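Local atomic coordinates of catechol 1,2-dioxygenase (Acinetobacter sp., PDB entry 1DMH), a protein that catalyses the iron(III)-dependent intradiol ring opening of catechol by dioxygen to give cis,cis-muconate, an early step of the beta-ketoadipate pathway. Residues V17-E22 with I33-L38; N68-L73 with E205-Q210; L134-T139 with G188-R193; I225-S230 with M286-K291. All coordinates share one frame; numbering follows the deposited sequence.

Contact 1 (V17-E22 with I33-L38); sequences VASGLE and IIHRVL. With LIO ([1-pentadecanoyl-2-decanoyl-glycerol-3-yl]phosphonyl choline), chain G.
Ser19 and Leu21 rest on one flank of the 33-38 helical turn, with the CA of Ser19 5.1 Å from the CA of His35. At the start of that turn Ile33 serves the bound phospholipid instead: its CD1 lies 3.7 Å from C14 of one acyl chain. Ile34 is divided between two neighbours. Its CG2 branch touches Ser19 OG at 4.0 Å, while its CD1 leads to C37 of the second acyl chain. His35 meets Leu21 over its ring and Ser19 at its edge. With CG anti to the backbone N (chi1 -176°), the imidazole swings out so that one face meets Leu21 CD2, 3.7 Å from the centroid, in a CH-pi contact; the two side chains cross at roughly a right angle. Ser19 OG lies in the plane of the same ring and 3.1 Å from His35 CA, but its hydrogen bond goes back to Leu15 O. Arg36 faces the second subunit, pairing with Asp47 there as well as with Asp40 of its own chain. Leu38 sends CD1 against Ser19 OG at 3.7 Å and against Ala18 CB at 4.2 Å. Helix 9-18 ends at Gly20, with positive phi, in a Schellman motif, and the chain beyond it brings Leu21 onto the imidazole. Helices 9-18 and 28-47 thus pack as consecutive members of the N-terminal helical zipper: Leu15 and Arg16, earlier on helix 9-18, also touch His35, Leu15 touches Leu38 as well, and Leu215 and Phe80 of the second subunit pack against Ile34 and Leu38.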
# COMPACT_ATOMS: atom_id res chain seq x y z
N VAL A 17 18.21 6.60 -11.29
CA VAL A 17 17.61 5.95 -12.45
C VAL A 17 16.17 5.48 -12.17
O VAL A 17 15.25 5.76 -12.94
CB VAL A 17 18.44 4.74 -12.87
CG1 VAL A 17 17.74 3.98 -14.00
CG2 VAL A 17 19.82 5.21 -13.29
N ALA A 18 16.00 4.77 -11.07
CA ALA A 18 14.69 4.25 -10.67
C ALA A 18 13.66 5.37 -10.48
O ALA A 18 12.47 5.17 -10.74
CB ALA A 18 14.83 3.44 -9.40
N SER A 19 14.11 6.53 -10.02
CA SER A 19 13.21 7.66 -9.79
C SER A 19 12.93 8.47 -11.07
O SER A 19 12.20 9.46 -11.04
CB SER A 19 13.80 8.58 -8.73
OG SER A 19 13.99 7.85 -7.53
N GLY A 20 13.53 8.04 -12.19
CA GLY A 20 13.34 8.72 -13.47
C GLY A 20 13.96 10.11 -13.53
O GLY A 20 13.65 10.90 -14.42
N LEU A 21 14.85 10.40 -12.58
CA LEU A 21 15.50 11.69 -12.51
C LEU A 21 16.24 12.00 -13.80
O LEU A 21 16.31 13.15 -14.21
CB LEU A 21 16.45 11.71 -11.31
CG LEU A 21 15.98 12.41 -10.04
CD1 LEU A 21 14.50 12.25 -9.81
CD2 LEU A 21 16.81 11.90 -8.87
N GLU A 22 16.75 10.97 -14.46
CA GLU A 22 17.48 11.16 -15.70
C GLU A 22 16.52 11.07 -16.93
O GLU A 22 16.94 11.18 -18.08
CB GLU A 22 18.62 10.11 -15.80
CG GLU A 22 19.37 9.74 -14.46
CD GLU A 22 20.30 10.83 -13.87
OE1 GLU A 22 19.88 11.99 -13.68
OE2 GLU A 22 21.47 10.49 -13.57
N ILE A 33 9.57 13.50 -5.02
CA ILE A 33 9.07 12.79 -3.85
C ILE A 33 9.52 11.32 -3.88
O ILE A 33 10.03 10.80 -2.88
CB ILE A 33 7.51 12.91 -3.77
CG1 ILE A 33 7.14 14.39 -3.53
CG2 ILE A 33 6.93 11.99 -2.63
CD1 ILE A 33 5.65 14.67 -3.72
N ILE A 34 9.36 10.66 -5.02
CA ILE A 34 9.77 9.26 -5.16
C ILE A 34 11.26 9.08 -4.86
O ILE A 34 11.63 8.16 -4.12
CB ILE A 34 9.48 8.74 -6.57
CG1 ILE A 34 7.97 8.70 -6.81
CG2 ILE A 34 10.06 7.33 -6.73
CD1 ILE A 34 7.24 7.80 -5.85
N HIS A 35 12.11 9.95 -5.40
CA HIS A 35 13.53 9.82 -5.13
C HIS A 35 13.81 9.87 -3.62
O HIS A 35 14.57 9.07 -3.10
CB HIS A 35 14.33 10.90 -5.85
CG HIS A 35 15.81 10.76 -5.67
ND1 HIS A 35 16.55 11.58 -4.85
CD2 HIS A 35 16.67 9.81 -6.12
CE1 HIS A 35 17.79 11.15 -4.80
NE2 HIS A 35 17.89 10.08 -5.56
N ARG A 36 13.19 10.80 -2.91
CA ARG A 36 13.41 10.90 -1.47
C ARG A 36 12.88 9.69 -0.71
O ARG A 36 13.57 9.14 0.15
CB ARG A 36 12.76 12.18 -0.93
CG ARG A 36 12.72 12.30 0.58
CD ARG A 36 14.08 12.26 1.22
NE ARG A 36 13.98 12.57 2.64
CZ ARG A 36 13.95 13.81 3.13
NH1 ARG A 36 14.04 14.86 2.31
NH2 ARG A 36 13.76 14.00 4.42
N VAL A 37 11.65 9.28 -1.00
CA VAL A 37 11.09 8.13 -0.31
C VAL A 37 11.91 6.86 -0.57
O VAL A 37 12.16 6.10 0.36
CB VAL A 37 9.60 7.91 -0.70
CG1 VAL A 37 9.06 6.66 -0.01
CG2 VAL A 37 8.78 9.12 -0.28
N LEU A 38 12.33 6.62 -1.82
CA LEU A 38 13.14 5.42 -2.11
C LEU A 38 14.48 5.46 -1.40
O LEU A 38 14.96 4.46 -0.88
CB LEU A 38 13.42 5.26 -3.60
CG LEU A 38 12.25 4.93 -4.51
CD1 LEU A 38 12.77 4.74 -5.92
CD2 LEU A 38 11.59 3.67 -4.02
C1 LIO G . -1.34 12.85 -9.62
C2 LIO G . -0.38 11.97 -9.14
C3 LIO G . 0.24 12.56 -8.05
C4 LIO G . -3.62 16.34 -10.83
C5 LIO G . -4.36 16.86 -12.08
C6 LIO G . -5.68 18.52 -10.82
C7 LIO G . -5.46 18.71 -13.21
C8 LIO G . -3.58 19.18 -11.82
C11 LIO G . 0.66 14.22 -6.33
C12 LIO G . 1.67 13.18 -5.79
C13 LIO G . 1.79 13.29 -4.27
C14 LIO G . 2.78 12.28 -3.72
C15 LIO G . 2.20 11.72 -2.42
C16 LIO G . 3.29 11.41 -1.42
C17 LIO G . 2.62 10.87 -0.16
C18 LIO G . 3.64 10.25 0.78
C19 LIO G . 3.30 8.77 0.98
C20 LIO G . 2.69 8.57 2.36
C21 LIO G . 2.07 7.17 2.43
C22 LIO G . 1.56 6.92 3.85
C23 LIO G . 0.65 5.70 3.83
C24 LIO G . 0.12 5.43 5.23
C25 LIO G . -1.08 4.50 5.12
C31 LIO G . -0.15 9.41 -8.41
C32 LIO G . 1.30 9.44 -7.93
C33 LIO G . 1.32 9.23 -6.40
C34 LIO G . 2.00 7.91 -6.06
C35 LIO G . 2.92 8.11 -4.86
C36 LIO G . 2.94 6.85 -4.01
C37 LIO G . 4.32 6.73 -3.35
C38 LIO G . 4.38 5.46 -2.48
C39 LIO G . 4.95 4.29 -3.30
C40 LIO G . 5.81 3.40 -2.40
N LIO G . -4.77 18.31 -11.97
O2 LIO G . -0.90 10.58 -8.94
O3 LIO G . -0.10 13.87 -7.54
O11 LIO G . 0.48 15.31 -5.78
O31 LIO G . -0.76 8.33 -8.34
O1P LIO G . -0.71 15.45 -10.71
O2P LIO G . -1.83 14.77 -12.80
O3P LIO G . -1.51 13.09 -11.04
O4P LIO G . -3.14 14.96 -10.72
P LIO G . -1.79 14.57 -11.31

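Contact 2 (N68-L73 with E205-Q210); sequences NQEAGL and EGPTQQ
Glu70 reaches across to Pro207 and Thr208 in the first turn of helix 207-214, an example of a carboxylate from a distant segment binding the amino end of a helix. Both segments hold helix starts: Glu70 itself occupies the N-cap position of helix 71-77, and Gly206 that of helix 207-214. From the backbone outward, Glu70 CB lies 3.6 Å from Thr208 OG1. CG stands beside the backbone N (chi1 -78°), and the chain beyond it is extended, carrying the carboxylate straight to the other segment. CD passes the proline ring, 3.9 Å from Pro207 CD. At the tip the two oxygens have different surroundings. OE1 accepts the backbone N-H of Thr208 at 2.9 Å, nearly along its own C-O axis, and also the hydroxyl of Thr208, whose OG1 is 2.7 Å away on the anti side and 31° out of the carboxylate plane. A water donates to OE1 as a third partner. OE2 lies against Gly206 CA at 3.8 Å. This grip fixes the rotation of the carboxylate, and the helix start would probably favour its negative charge. Beside it, Asn68 CB packs on Pro207 CD at 3.9 Å. Leu73, close to the iron ligand Tyr200, leans on Thr208, so the contact joins helix 71-77, which itself supplies Leu73 to the 4-methylcatechol pocket, to helix 207-214 of the catalytic domain; Ala71 N turns instead to Asn63 of the second subunit. The water on Glu70 OE1 completes a bridge by accepting from Gln209 N at 3.0 Å.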
# COMPACT_ATOMS: atom_id res chain seq x y z
N ASN A 68 -8.36 -4.39 1.02
CA ASN A 68 -9.44 -4.15 1.97
C ASN A 68 -9.82 -2.67 2.06
O ASN A 68 -10.58 -2.28 2.95
CB ASN A 68 -9.05 -4.62 3.38
CG ASN A 68 -9.03 -6.11 3.49
OD1 ASN A 68 -8.13 -6.79 3.00
ND2 ASN A 68 -10.04 -6.65 4.13
N GLN A 69 -9.30 -1.87 1.14
CA GLN A 69 -9.57 -0.45 1.13
C GLN A 69 -9.37 0.18 2.50
O GLN A 69 -10.18 1.00 2.92
CB GLN A 69 -11.01 -0.20 0.67
CG GLN A 69 -11.26 -0.66 -0.74
CD GLN A 69 -10.45 0.13 -1.72
OE1 GLN A 69 -9.72 -0.43 -2.55
NE2 GLN A 69 -10.57 1.46 -1.64
N GLU A 70 -8.30 -0.20 3.20
CA GLU A 70 -8.06 0.38 4.51
C GLU A 70 -6.90 1.34 4.64
O GLU A 70 -6.52 1.65 5.75
CB GLU A 70 -7.88 -0.72 5.59
CG GLU A 70 -9.19 -1.33 6.06
CD GLU A 70 -9.02 -2.28 7.24
OE1 GLU A 70 -7.94 -2.29 7.86
OE2 GLU A 70 -9.97 -3.02 7.58
N ALA A 71 -6.32 1.81 3.54
CA ALA A 71 -5.21 2.75 3.66
C ALA A 71 -5.62 4.04 4.41
O ALA A 71 -4.81 4.63 5.13
CB ALA A 71 -4.66 3.10 2.27
N GLY A 72 -6.89 4.45 4.26
CA GLY A 72 -7.39 5.65 4.92
C GLY A 72 -7.78 5.42 6.37
O GLY A 72 -8.15 6.35 7.09
N LEU A 73 -7.69 4.16 6.81
CA LEU A 73 -8.00 3.79 8.19
C LEU A 73 -6.64 3.63 8.90
O LEU A 73 -6.45 4.04 10.06
CB LEU A 73 -8.79 2.48 8.21
CG LEU A 73 -9.37 2.06 9.55
CD1 LEU A 73 -10.39 3.11 10.04
CD2 LEU A 73 -10.05 0.68 9.38
N GLU A 205 -10.35 -8.37 12.01
CA GLU A 205 -9.47 -9.20 11.21
C GLU A 205 -8.87 -8.45 10.04
O GLU A 205 -8.18 -9.05 9.22
CB GLU A 205 -10.24 -10.39 10.70
CG GLU A 205 -10.85 -11.20 11.81
CD GLU A 205 -11.74 -12.30 11.26
OE1 GLU A 205 -12.67 -11.96 10.47
OE2 GLU A 205 -11.52 -13.50 11.61
N GLY A 206 -9.13 -7.14 9.97
CA GLY A 206 -8.60 -6.33 8.88
C GLY A 206 -7.12 -6.01 9.05
O GLY A 206 -6.57 -6.18 10.14
N PRO A 207 -6.44 -5.59 7.97
CA PRO A 207 -5.01 -5.26 8.05
C PRO A 207 -4.63 -4.14 9.06
O PRO A 207 -3.54 -4.16 9.64
CB PRO A 207 -4.66 -4.92 6.59
CG PRO A 207 -6.01 -4.44 6.02
CD PRO A 207 -6.91 -5.49 6.57
N THR A 208 -5.50 -3.16 9.26
CA THR A 208 -5.16 -2.08 10.17
C THR A 208 -5.03 -2.65 11.59
O THR A 208 -4.04 -2.41 12.28
CB THR A 208 -6.21 -0.92 10.14
OG1 THR A 208 -6.27 -0.37 8.81
CG2 THR A 208 -5.82 0.19 11.10
N GLN A 209 -6.03 -3.42 12.01
CA GLN A 209 -5.97 -3.98 13.33
C GLN A 209 -4.82 -4.97 13.46
O GLN A 209 -4.17 -5.05 14.51
CB GLN A 209 -7.28 -4.67 13.68
CG GLN A 209 -7.33 -5.10 15.14
CD GLN A 209 -7.15 -3.92 16.07
OE1 GLN A 209 -6.17 -3.86 16.82
NE2 GLN A 209 -8.07 -2.98 16.03
N GLN A 210 -4.57 -5.74 12.40
CA GLN A 210 -3.45 -6.67 12.43
C GLN A 210 -2.13 -5.93 12.70
O GLN A 210 -1.33 -6.38 13.52
CB GLN A 210 -3.33 -7.42 11.11
CG GLN A 210 -4.55 -8.25 10.79
CD GLN A 210 -4.81 -9.34 11.83
OE1 GLN A 210 -5.92 -9.90 11.92
NE2 GLN A 210 -3.76 -9.68 12.61
O HOH W 1 -8.57 -3.46 10.49

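Contact 3 (L134-T139 with G188-R193); sequences LILHGT and GQYRVR
Leu136 O receives the backbone N-H of Val192 at 2.8 Å, and the N-H of Leu136 is donated to Val192 O in return. Two residues along, Gly138 and Tyr190 make the same reciprocal pair, with Gly138 N 3.1 Å from Tyr190 O. Between and beyond them Ile135-Arg193, His137-Arg191 and Thr139-Gln189 are non-hydrogen-bonded pairs, in which CA hydrogens point at carbonyl oxygens. On the face bearing Leu136, Val192 CG2 packs on Leu136 CB at 3.6 Å. Here Tyr190 holds CG between the backbone N and the carbonyl carbon (chi1 70°), which lays the ring over the neighbouring strand: Gly138 N stands 3.4 Å above one ring face, an approach made possible by the bare CA of the glycine. The Tyr190 hydroxyl is hydrogen-bonded outside the pair, to Phe288 O and Tyr227 OH. On the other face, Arg191 runs extended beside His137, pointing the same way, and its guanidinium receives Ile135 CG2 over one face, 3.4 Å from CZ. The two polar ends are held elsewhere, His137 NE2 by Glu285 and Arg191 NH2 by Asn277. At the far end a weak bond joins Gln189 NE2 to Thr139 OG1. The N-to-C directions of the two strand segments are 173° apart, and this antiparallel pair, with the Tyr190 ring lying over Gly138 of the neighbouring strand, belongs to the beta sandwich characteristic of the catalytic domain of intradiol dioxygenases.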
# COMPACT_ATOMS: atom_id res chain seq x y z
N LEU A 134 -31.04 11.77 20.86
CA LEU A 134 -30.08 12.84 21.14
C LEU A 134 -30.54 14.11 20.44
O LEU A 134 -30.83 14.07 19.24
CB LEU A 134 -28.70 12.47 20.57
CG LEU A 134 -27.40 13.10 21.07
CD1 LEU A 134 -26.53 13.33 19.86
CD2 LEU A 134 -27.61 14.35 21.84
N ILE A 135 -30.63 15.21 21.18
CA ILE A 135 -31.00 16.52 20.60
C ILE A 135 -29.65 17.26 20.63
O ILE A 135 -29.10 17.49 21.70
CB ILE A 135 -32.02 17.32 21.51
CG1 ILE A 135 -33.32 16.54 21.67
CG2 ILE A 135 -32.29 18.72 20.94
CD1 ILE A 135 -33.99 16.21 20.38
N LEU A 136 -29.11 17.60 19.46
CA LEU A 136 -27.81 18.27 19.40
C LEU A 136 -28.06 19.63 18.78
O LEU A 136 -28.65 19.74 17.71
CB LEU A 136 -26.88 17.45 18.52
CG LEU A 136 -25.34 17.54 18.52
CD1 LEU A 136 -24.93 17.35 17.06
CD2 LEU A 136 -24.78 18.82 19.08
N HIS A 137 -27.61 20.68 19.44
CA HIS A 137 -27.84 22.00 18.89
C HIS A 137 -26.74 22.97 19.30
O HIS A 137 -25.94 22.70 20.20
CB HIS A 137 -29.22 22.49 19.34
CG HIS A 137 -29.39 22.58 20.83
ND1 HIS A 137 -29.13 23.73 21.54
CD2 HIS A 137 -29.75 21.64 21.74
CE1 HIS A 137 -29.33 23.50 22.83
NE2 HIS A 137 -29.70 22.24 22.98
N GLY A 138 -26.69 24.10 18.61
CA GLY A 138 -25.68 25.08 18.93
C GLY A 138 -25.82 26.27 18.03
O GLY A 138 -26.76 26.37 17.24
N THR A 139 -24.87 27.18 18.15
CA THR A 139 -24.86 28.39 17.35
C THR A 139 -23.54 28.46 16.60
O THR A 139 -22.52 28.01 17.11
CB THR A 139 -24.97 29.66 18.25
OG1 THR A 139 -26.19 29.64 18.99
CG2 THR A 139 -24.90 30.94 17.39
N GLY A 188 -28.34 32.08 13.55
CA GLY A 188 -27.10 31.34 13.41
C GLY A 188 -27.11 30.00 14.13
O GLY A 188 -26.05 29.47 14.48
N GLN A 189 -28.30 29.45 14.34
CA GLN A 189 -28.43 28.19 15.04
C GLN A 189 -28.73 26.96 14.18
O GLN A 189 -29.29 27.05 13.08
CB GLN A 189 -29.47 28.32 16.14
CG GLN A 189 -29.07 29.34 17.20
CD GLN A 189 -30.04 29.39 18.38
OE1 GLN A 189 -31.25 29.52 18.21
NE2 GLN A 189 -29.50 29.31 19.59
N TYR A 190 -28.34 25.79 14.68
CA TYR A 190 -28.61 24.52 14.01
C TYR A 190 -29.13 23.62 15.12
O TYR A 190 -28.77 23.78 16.29
CB TYR A 190 -27.33 23.93 13.39
CG TYR A 190 -26.31 23.41 14.40
CD1 TYR A 190 -25.38 24.26 14.99
CD2 TYR A 190 -26.31 22.07 14.78
CE1 TYR A 190 -24.48 23.80 15.96
CE2 TYR A 190 -25.42 21.60 15.74
CZ TYR A 190 -24.50 22.47 16.33
OH TYR A 190 -23.62 22.01 17.29
N ARG A 191 -30.01 22.71 14.77
CA ARG A 191 -30.53 21.82 15.77
C ARG A 191 -30.88 20.53 15.07
O ARG A 191 -31.48 20.54 14.00
CB ARG A 191 -31.78 22.43 16.40
CG ARG A 191 -32.44 21.56 17.45
CD ARG A 191 -33.67 22.25 17.98
NE ARG A 191 -34.54 21.35 18.74
CZ ARG A 191 -34.51 21.20 20.07
NH1 ARG A 191 -33.66 21.92 20.80
NH2 ARG A 191 -35.36 20.34 20.66
N VAL A 192 -30.45 19.41 15.64
CA VAL A 192 -30.79 18.15 15.02
C VAL A 192 -31.27 17.17 16.04
O VAL A 192 -30.92 17.27 17.21
CB VAL A 192 -29.60 17.49 14.28
CG1 VAL A 192 -29.17 18.34 13.18
CG2 VAL A 192 -28.45 17.24 15.24
N ARG A 193 -32.10 16.25 15.58
CA ARG A 193 -32.55 15.17 16.43
C ARG A 193 -31.90 13.92 15.80
O ARG A 193 -32.03 13.67 14.59
CB ARG A 193 -34.08 15.05 16.42
CG ARG A 193 -34.52 13.73 17.03
CD ARG A 193 -36.02 13.56 17.15
NE ARG A 193 -36.27 12.18 17.54
CZ ARG A 193 -37.45 11.71 17.92
NH1 ARG A 193 -38.50 12.50 17.96
NH2 ARG A 193 -37.57 10.43 18.27

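Contact 4 (I225-S230 with M286-K291); sequences IHYFVS and MVFDLK. With FE (Fe (III) ion), chain C; MCT (4-methylcatechol), chain D.
Leu290 CD2 forms the closest touch, 3.6 Å from Val229 CG2, and the same methyl lies 3.9 Å from Tyr227 CD2. Next to it Tyr227 and Phe288 meet obliquely, ring centroids 5.7 Å apart and planes at 56°, with the tyrosine oxygen near the plane of the phenylalanine ring, at its edge. Ile225 CD1 and Met286 SD extend the packing at 4.4 Å. Tyr227 has CG beside its backbone N (chi1 -75°), which sends the ring among these partners; its hydroxyl is satisfied by Tyr190. The strands 220-230 and 283-291 are not paired with each other but face one another across the core, and strands 237-243 and 133-141 enclose the same side chains. Between Ile225 and Tyr227, His226 turns the other way: its NE2 binds the ferric iron at 2.1 Å, its ring stacked on Trp156. Tyr164 and His224 also bind the metal, as do 4-methylcatechol O3 and O4, with iron to O4 1.8 Å; a water modelled farther from the iron is doubtful, crowding O3. The chemistry is therefore split by strand face: apolar packing holds one side of the strand, while the other presents an iron ligand to a 4-methylcatechol chelated through both oxygens.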
# COMPACT_ATOMS: atom_id res chain seq x y z
N ILE A 225 -18.93 12.75 17.02
CA ILE A 225 -19.79 13.28 15.96
C ILE A 225 -18.94 14.22 15.10
O ILE A 225 -18.26 15.10 15.62
CB ILE A 225 -20.97 14.06 16.57
CG1 ILE A 225 -21.81 13.10 17.43
CG2 ILE A 225 -21.81 14.72 15.46
CD1 ILE A 225 -22.86 13.79 18.29
N HIS A 226 -18.96 14.01 13.78
CA HIS A 226 -18.17 14.82 12.84
C HIS A 226 -18.90 16.09 12.40
O HIS A 226 -20.12 16.09 12.28
CB HIS A 226 -17.89 14.01 11.58
CG HIS A 226 -16.99 12.83 11.79
ND1 HIS A 226 -15.61 12.92 11.73
CD2 HIS A 226 -17.27 11.54 12.09
CE1 HIS A 226 -15.09 11.74 11.97
NE2 HIS A 226 -16.07 10.88 12.19
N TYR A 227 -18.13 17.14 12.12
CA TYR A 227 -18.66 18.40 11.62
C TYR A 227 -17.80 18.98 10.48
O TYR A 227 -16.57 18.88 10.50
CB TYR A 227 -18.62 19.50 12.69
CG TYR A 227 -19.64 19.46 13.79
CD1 TYR A 227 -19.48 18.62 14.89
CD2 TYR A 227 -20.75 20.31 13.75
CE1 TYR A 227 -20.40 18.63 15.95
CE2 TYR A 227 -21.68 20.33 14.79
CZ TYR A 227 -21.50 19.49 15.88
OH TYR A 227 -22.41 19.54 16.91
N PHE A 228 -18.50 19.58 9.52
CA PHE A 228 -17.90 20.38 8.45
C PHE A 228 -18.77 21.64 8.65
O PHE A 228 -19.99 21.54 8.79
CB PHE A 228 -18.21 19.87 7.04
CG PHE A 228 -17.13 19.02 6.45
CD1 PHE A 228 -15.81 19.12 6.86
CD2 PHE A 228 -17.45 18.14 5.44
CE1 PHE A 228 -14.81 18.31 6.27
CE2 PHE A 228 -16.48 17.33 4.85
CZ PHE A 228 -15.15 17.42 5.26
N VAL A 229 -18.15 22.81 8.72
CA VAL A 229 -18.93 24.03 8.80
C VAL A 229 -18.29 24.97 7.77
O VAL A 229 -17.07 25.20 7.79
CB VAL A 229 -18.88 24.71 10.20
CG1 VAL A 229 -19.81 25.95 10.22
CG2 VAL A 229 -19.32 23.72 11.28
N SER A 230 -19.09 25.47 6.85
CA SER A 230 -18.59 26.42 5.86
C SER A 230 -19.55 27.62 5.75
O SER A 230 -20.75 27.52 6.05
CB SER A 230 -18.38 25.74 4.50
OG SER A 230 -19.55 25.16 4.00
N MET A 286 -26.97 17.66 23.92
CA MET A 286 -25.61 18.18 23.79
C MET A 286 -25.71 19.52 23.08
O MET A 286 -26.45 19.68 22.12
CB MET A 286 -24.72 17.25 22.95
CG MET A 286 -24.49 15.87 23.56
SD MET A 286 -23.48 14.76 22.53
CE MET A 286 -21.91 15.48 22.72
N VAL A 287 -24.99 20.51 23.60
CA VAL A 287 -24.97 21.84 23.02
C VAL A 287 -23.53 22.03 22.55
O VAL A 287 -22.60 21.74 23.30
CB VAL A 287 -25.30 22.93 24.08
CG1 VAL A 287 -25.31 24.31 23.43
CG2 VAL A 287 -26.62 22.64 24.72
N PHE A 288 -23.31 22.48 21.33
CA PHE A 288 -21.94 22.70 20.88
C PHE A 288 -21.94 23.84 19.88
O PHE A 288 -22.55 23.73 18.82
CB PHE A 288 -21.33 21.45 20.23
CG PHE A 288 -19.87 21.61 19.90
CD1 PHE A 288 -18.94 21.87 20.92
CD2 PHE A 288 -19.41 21.56 18.59
CE1 PHE A 288 -17.58 22.08 20.63
CE2 PHE A 288 -18.06 21.77 18.30
CZ PHE A 288 -17.15 22.03 19.33
N ASP A 289 -21.29 24.94 20.25
CA ASP A 289 -21.19 26.11 19.38
C ASP A 289 -19.85 26.05 18.67
O ASP A 289 -18.87 25.55 19.24
CB ASP A 289 -21.21 27.44 20.15
CG ASP A 289 -22.45 27.62 20.97
OD1 ASP A 289 -23.52 27.11 20.60
OD2 ASP A 289 -22.35 28.32 21.99
N LEU A 290 -19.82 26.56 17.45
CA LEU A 290 -18.59 26.58 16.67
C LEU A 290 -18.31 28.00 16.22
O LEU A 290 -19.22 28.72 15.83
CB LEU A 290 -18.70 25.68 15.44
CG LEU A 290 -18.92 24.21 15.80
CD1 LEU A 290 -20.42 24.00 15.93
CD2 LEU A 290 -18.35 23.26 14.73
N LYS A 291 -17.04 28.40 16.29
CA LYS A 291 -16.62 29.73 15.87
C LYS A 291 -15.66 29.56 14.70
O LYS A 291 -14.70 28.77 14.77
CB LYS A 291 -15.94 30.48 17.02
CG LYS A 291 -15.57 31.94 16.67
CD LYS A 291 -14.97 32.66 17.90
CE LYS A 291 -14.40 34.04 17.57
NZ LYS A 291 -15.45 34.97 17.10
FE FE C . -15.94 8.91 12.89
C1 MCT D . -11.48 6.82 11.72
C2 MCT D . -12.08 8.09 11.82
C3 MCT D . -13.46 8.15 12.12
O3 MCT D . -14.06 9.38 12.22
C4 MCT D . -14.22 7.01 12.33
O4 MCT D . -15.55 7.13 12.63
C5 MCT D . -13.65 5.76 12.24
C6 MCT D . -12.20 5.67 11.92
C MCT D . -9.98 6.72 11.39
O HOH W 2 -14.41 8.15 10.96

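How the contacts relate
The four contacts follow the chain from the zipper helices into the catalytic domain. Contact 1 closes first, then contact 2 spans the long loop in which contact 3 is nested, and contact 4 opens last. Contacts 1 and 2 both touch the second subunit, their centres about 28 Å apart. Contacts 3 and 4 have centres about 9 Å apart and share one sheet, where strands 133-141 and 283-291 are neighbours; Leu136 CD2 of contact 3 packs 3.3 Å from Tyr227 OH of contact 4. The centres of contacts 1 and 3 lie about 51 Å apart, on opposite sides of the chain's centre. Contact 2 links dimerising helices to the catalytic domain beside the iron site.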